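Beta-lactamase/D-alanine Carboxypeptidase (Yersinia pestis, PDB 3RJU) probably acts as a serine beta-lactamase or D-alanine carboxypeptidase, hydrolysing beta-lactams or D-alanine-ending peptides at a nucleophilic serine of the penicillin-binding protein type. Local coordinates at residues S21-M26 / V325-S330; G308-M313 / S336-G341. One frame throughout, in Å; residues are numbered along the deposited sequence.

Interaction 1. Residues S21-M26 / V325-S330; sequences SGAVGM and VVVTRS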
loop_
_atom_site.group_PDB
_atom_site.type_symbol
_atom_site.label_atom_id
_atom_site.label_comp_id
_atom_site.label_asym_id
_atom_site.label_seq_id
_atom_site.Cartn_x
_atom_site.Cartn_y
_atom_site.Cartn_z
ATOM N N SER A 21 -13.593 11.874 9.925
ATOM C CA SER A 21 -13.580 10.647 9.142
ATOM C C SER A 21 -14.681 9.690 9.596
ATOM O O SER A 21 -14.884 8.648 8.987
ATOM C CB SER A 21 -12.214 9.970 9.260
ATOM O OG SER A 21 -12.049 9.440 10.568
ATOM N N GLY A 22 -15.373 10.025 10.686
ATOM C CA GLY A 22 -16.401 9.137 11.210
ATOM C C GLY A 22 -15.823 7.812 11.689
ATOM O O GLY A 22 -16.522 6.800 11.711
ATOM N N ALA A 23 -14.546 7.798 12.074
ATOM C CA ALA A 23 -13.913 6.557 12.515
ATOM C C ALA A 23 -14.610 5.888 13.691
ATOM O O ALA A 23 -15.059 6.551 14.634
ATOM C CB ALA A 23 -12.444 6.806 12.866
ATOM N N VAL A 24 -14.637 4.556 13.662
ATOM C CA VAL A 24 -14.977 3.785 14.851
ATOM C C VAL A 24 -13.737 3.802 15.750
ATOM O O VAL A 24 -13.806 4.131 16.945
ATOM C CB VAL A 24 -15.327 2.334 14.489
ATOM C CG1 VAL A 24 -15.454 1.490 15.759
ATOM C CG2 VAL A 24 -16.622 2.273 13.678
ATOM N N GLY A 25 -12.587 3.455 15.162
ATOM C CA GLY A 25 -11.308 3.546 15.846
ATOM C C GLY A 25 -10.253 4.092 14.911
ATOM O O GLY A 25 -10.395 4.003 13.687
HETATM N N MSE A 26 -9.188 4.646 15.477
HETATM C CA MSE A 26 -8.111 5.222 14.673
HETATM C C MSE A 26 -6.765 5.079 15.365
HETATM O O MSE A 26 -6.660 5.261 16.595
HETATM C CB MSE A 26 -8.381 6.704 14.406
HETATM C CG MSE A 26 -7.277 7.395 13.614
HETATM SE SE MSE A 26 -7.815 9.202 13.195
HETATM C CE MSE A 26 -6.244 10.162 13.619
ATOM N N VAL A 325 -1.895 6.641 8.804
ATOM C CA VAL A 325 -3.127 6.612 9.566
ATOM C C VAL A 325 -3.947 5.399 9.169
ATOM O O VAL A 325 -3.936 4.969 8.016
ATOM C CB VAL A 325 -3.971 7.922 9.378
ATOM C CG1 VAL A 325 -4.384 8.087 7.925
ATOM C CG2 VAL A 325 -5.181 7.912 10.292
ATOM N N VAL A 326 -4.625 4.819 10.149
ATOM C CA VAL A 326 -5.527 3.716 9.885
ATOM C C VAL A 326 -6.828 4.013 10.631
ATOM O O VAL A 326 -6.813 4.431 11.811
ATOM C CB VAL A 326 -4.952 2.324 10.306
ATOM C CG1 VAL A 326 -4.458 2.320 11.761
ATOM C CG2 VAL A 326 -6.020 1.240 10.080
ATOM N N VAL A 327 -7.940 3.836 9.936
ATOM C CA VAL A 327 -9.258 4.048 10.516
ATOM C C VAL A 327 -10.138 2.851 10.213
ATOM O O VAL A 327 -10.101 2.304 9.115
ATOM C CB VAL A 327 -9.893 5.346 9.908
ATOM C CG1 VAL A 327 -11.432 5.312 9.909
ATOM C CG2 VAL A 327 -9.343 6.605 10.586
ATOM N N THR A 328 -10.917 2.411 11.192
ATOM C CA THR A 328 -12.017 1.510 10.903
ATOM C C THR A 328 -13.288 2.335 10.596
ATOM O O THR A 328 -13.638 3.275 11.320
ATOM C CB THR A 328 -12.261 0.542 12.065
ATOM O OG1 THR A 328 -12.189 1.277 13.293
ATOM C CG2 THR A 328 -11.212 -0.567 12.087
ATOM N N ARG A 329 -13.960 1.999 9.499
ATOM C CA ARG A 329 -15.075 2.804 8.990
ATOM C C ARG A 329 -16.326 2.717 9.858
ATOM O O ARG A 329 -16.654 1.658 10.377
ATOM C CB ARG A 329 -15.467 2.328 7.586
ATOM C CG ARG A 329 -14.384 2.528 6.515
ATOM C CD ARG A 329 -14.999 2.298 5.129
ATOM N NE ARG A 329 -15.952 3.358 4.812
ATOM C CZ ARG A 329 -17.283 3.221 4.822
ATOM N NH1 ARG A 329 -18.066 4.261 4.553
ATOM N NH2 ARG A 329 -17.843 2.051 5.108
ATOM N N SER A 330 -17.043 3.827 9.986
ATOM C CA SER A 330 -18.472 3.720 10.240
ATOM C C SER A 330 -19.203 3.889 8.902
ATOM O O SER A 330 -18.574 4.154 7.864
ATOM C CB SER A 330 -18.937 4.786 11.236
ATOM O OG SER A 330 -18.841 6.071 10.660
#

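Interaction 2. Residues G308-M313 / S336-G341; sequences GFITYM and SNMSDG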
loop_
_atom_site.group_PDB
_atom_site.type_symbol
_atom_site.label_atom_id
_atom_site.label_comp_id
_atom_site.label_asym_id
_atom_site.label_seq_id
_atom_site.Cartn_x
_atom_site.Cartn_y
_atom_site.Cartn_z
ATOM N N GLY A 308 -13.423 -2.937 5.862
ATOM C CA GLY A 308 -13.804 -2.047 6.947
ATOM C C GLY A 308 -12.685 -1.121 7.396
ATOM O O GLY A 308 -12.890 -0.287 8.290
ATOM N N PHE A 309 -11.502 -1.267 6.784
ATOM C CA PHE A 309 -10.347 -0.415 7.089
ATOM C C PHE A 309 -10.110 0.576 5.971
ATOM O O PHE A 309 -10.293 0.245 4.792
ATOM C CB PHE A 309 -9.062 -1.240 7.247
ATOM C CG PHE A 309 -9.005 -2.037 8.518
ATOM C CD1 PHE A 309 -8.344 -1.542 9.646
ATOM C CD2 PHE A 309 -9.655 -3.255 8.601
ATOM C CE1 PHE A 309 -8.309 -2.266 10.820
ATOM C CE2 PHE A 309 -9.619 -3.994 9.778
ATOM C CZ PHE A 309 -8.949 -3.487 10.890
ATOM N N ILE A 310 -9.667 1.773 6.340
ATOM C CA ILE A 310 -9.052 2.689 5.382
ATOM C C ILE A 310 -7.687 3.123 5.913
ATOM O O ILE A 310 -7.505 3.324 7.122
ATOM C CB ILE A 310 -9.927 3.914 5.043
ATOM C CG1 ILE A 310 -10.384 4.661 6.309
ATOM C CG2 ILE A 310 -11.112 3.484 4.157
ATOM C CD1 ILE A 310 -11.064 5.980 5.971
ATOM N N THR A 311 -6.718 3.246 5.009
ATOM C CA THR A 311 -5.363 3.580 5.396
ATOM C C THR A 311 -4.799 4.622 4.457
ATOM O O THR A 311 -5.220 4.752 3.306
ATOM C CB THR A 311 -4.423 2.344 5.349
ATOM O OG1 THR A 311 -4.600 1.661 4.108
ATOM C CG2 THR A 311 -4.734 1.367 6.479
ATOM N N TYR A 312 -3.841 5.381 4.961
ATOM C CA TYR A 312 -3.181 6.374 4.135
ATOM C C TYR A 312 -1.797 6.613 4.692
ATOM O O TYR A 312 -1.601 6.702 5.918
ATOM C CB TYR A 312 -3.997 7.666 4.133
ATOM C CG TYR A 312 -3.483 8.788 3.251
ATOM C CD1 TYR A 312 -3.287 8.596 1.872
ATOM C CD2 TYR A 312 -3.208 10.054 3.790
ATOM C CE1 TYR A 312 -2.841 9.635 1.062
ATOM C CE2 TYR A 312 -2.763 11.098 2.981
ATOM C CZ TYR A 312 -2.572 10.880 1.623
ATOM O OH TYR A 312 -2.120 11.904 0.804
HETATM N N MSE A 313 -0.825 6.723 3.794
HETATM C CA MSE A 313 0.518 7.101 4.190
HETATM C C MSE A 313 0.933 8.275 3.318
HETATM O O MSE A 313 0.766 8.223 2.096
HETATM C CB MSE A 313 1.504 5.942 3.989
HETATM C CG MSE A 313 2.916 6.295 4.441
HETATM SE SE MSE A 313 4.144 4.802 4.358
HETATM C CE MSE A 313 3.254 3.611 5.609
ATOM N N SER A 336 -11.583 10.586 1.871
ATOM C CA SER A 336 -10.798 11.808 1.765
ATOM C C SER A 336 -10.970 12.733 2.970
ATOM O O SER A 336 -10.178 13.644 3.151
ATOM C CB SER A 336 -11.089 12.546 0.458
ATOM O OG SER A 336 -12.426 12.976 0.422
ATOM N N ASN A 337 -11.968 12.482 3.817
ATOM C CA ASN A 337 -12.060 13.231 5.074
ATOM C C ASN A 337 -10.988 12.816 6.072
ATOM O O ASN A 337 -10.728 13.523 7.055
ATOM C CB ASN A 337 -13.456 13.115 5.678
ATOM C CG ASN A 337 -14.455 13.938 4.910
ATOM O OD1 ASN A 337 -14.061 14.852 4.196
ATOM N ND2 ASN A 337 -15.739 13.619 5.030
HETATM N N MSE A 338 -10.381 11.657 5.831
HETATM C CA MSE A 338 -9.224 11.249 6.587
HETATM C C MSE A 338 -7.951 11.729 5.878
HETATM O O MSE A 338 -7.123 12.404 6.482
HETATM C CB MSE A 338 -9.210 9.730 6.741
HETATM C CG MSE A 338 -7.988 9.198 7.481
HETATM SE SE MSE A 338 -7.944 7.250 7.500
HETATM C CE MSE A 338 -7.365 6.978 5.657
ATOM N N SER A 339 -7.805 11.417 4.588
ATOM C CA SER A 339 -6.571 11.764 3.889
ATOM C C SER A 339 -6.335 13.276 3.732
ATOM O O SER A 339 -5.201 13.727 3.839
ATOM C CB SER A 339 -6.473 11.037 2.545
ATOM O OG SER A 339 -7.505 11.439 1.660
ATOM N N ASP A 340 -7.392 14.060 3.512
ATOM C CA ASP A 340 -7.226 15.516 3.441
ATOM C C ASP A 340 -6.658 16.055 4.762
ATOM O O ASP A 340 -5.788 16.934 4.765
ATOM C CB ASP A 340 -8.544 16.232 3.155
ATOM C CG ASP A 340 -8.987 16.146 1.693
ATOM O OD1 ASP A 340 -8.193 15.742 0.791
ATOM O OD2 ASP A 340 -10.156 16.524 1.445
ATOM N N GLY A 341 -7.151 15.536 5.888
ATOM C CA GLY A 341 -6.655 15.958 7.188
ATOM C C GLY A 341 -5.187 15.618 7.381
ATOM O O GLY A 341 -4.413 16.419 7.907
#

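Interaction 1. Residues S21-M26 / V325-S330
The hydroxyl of T328 faces the backbone of G25 and accepts its N-H, OG1 to N 2.9 Å, through a bent bond of 134°. A chi1 of 43° sets OG1 between the T328 backbone N and carbonyl carbon, facing G25 N, and sends CG2 to F309 of strand 309-316. The backbone of the same threonine is gripped as well: its N-H goes to G25 O, and its O receives V24 N at 2.9 Å, nearly straight at 168°. One residue of strand 321-328 thus fixes V24 and G25 just where strand 25-32 begins. These two strands, from opposite ends of the sequence, are antiparallel neighbours in the large sheet of the beta-lactamase fold, and M26 and V327 form a non-hydrogen-bonded pair. On their shared face the chain of selenomethionine M26, extended as far as SE, crosses V327 with CG 3.7 Å from CG2, and its CG also lies 4.0 Å from V325 CG2. The other V327 methyl, CG1, presses tightly on A23 CB at 3.5 Å; helices 6-20 and 336-349 pack over this face. Beyond the strands, helix 6-20 ends in a Schellman motif at G22, whose O takes the S330 hydroxyl on an in-plane lone pair, OG to O 2.6 Å. V24 lays CG2 against R329 O at 3.4 Å.

Interaction 2. Residues G308-M313 / S336-G341
Strand 309-313 and helix 336-341 run nearly parallel, their axes 8.9 Å apart at closest approach and inclined by -21°, with Y312 and S339 nearest in register. The selenomethionine M338 reaches from the helix toward the strand, between I310 and Y312. Its CG is anti to the backbone N and the chain stays extended to SE, then bends at chi3 (76°), which folds the methyl over the strand backbone. SE meets I310 CD1 at 3.7 Å, the two side chains lying alongside and pointing opposite ways. M338 CE settles 3.7 Å from T311 C, the carbonyl carbon, and 3.8 Å from Y312 CB. Further along, S339 sets its CB over the centre of the Y312 ring, a CH-pi contact with CB 3.6 Å from the centroid and 12° off the normal. This is the layering of the beta-lactamase fold, in which the C-terminal helix packs on the sheet. The Y312 hydroxyl bonds to N343 one helical turn beyond S339, which holds the polar end of the tyrosine against the same helix that meets its face. T311 points to the other side of the sheet, where OG1 bonds to I60 O. Across the two segments no hydrogen bond forms, and cohesion rests on dispersion and shape fit: apolar side-chain packing and the CH-pi contact, with S339 CB over the face likely to resist turning of the ring.

In the fold
Interactions 1 and 2 meet along strand 321-328, which pairs with strand 25-32 on one flank and strand 309-316 on the other; their centres lie about 8 Å apart. Backbone bonds from R329 N to G308 O and from I310 N to V327 O probably tie them together, and V327 CG2 packs against M338 SE at 3.4 Å, so one valine serves both. Interaction 1 is partly buried pairing at the ends of two inner strands, rich in hydrogen bonds where the chains leave the sheet. Interaction 2 is wholly buried, helix against sheet, and apolar. Helix 336-349 follows strand 321-328 in sequence, packs on it and on strand 309-316, and reaches S21 just before strand 25-32.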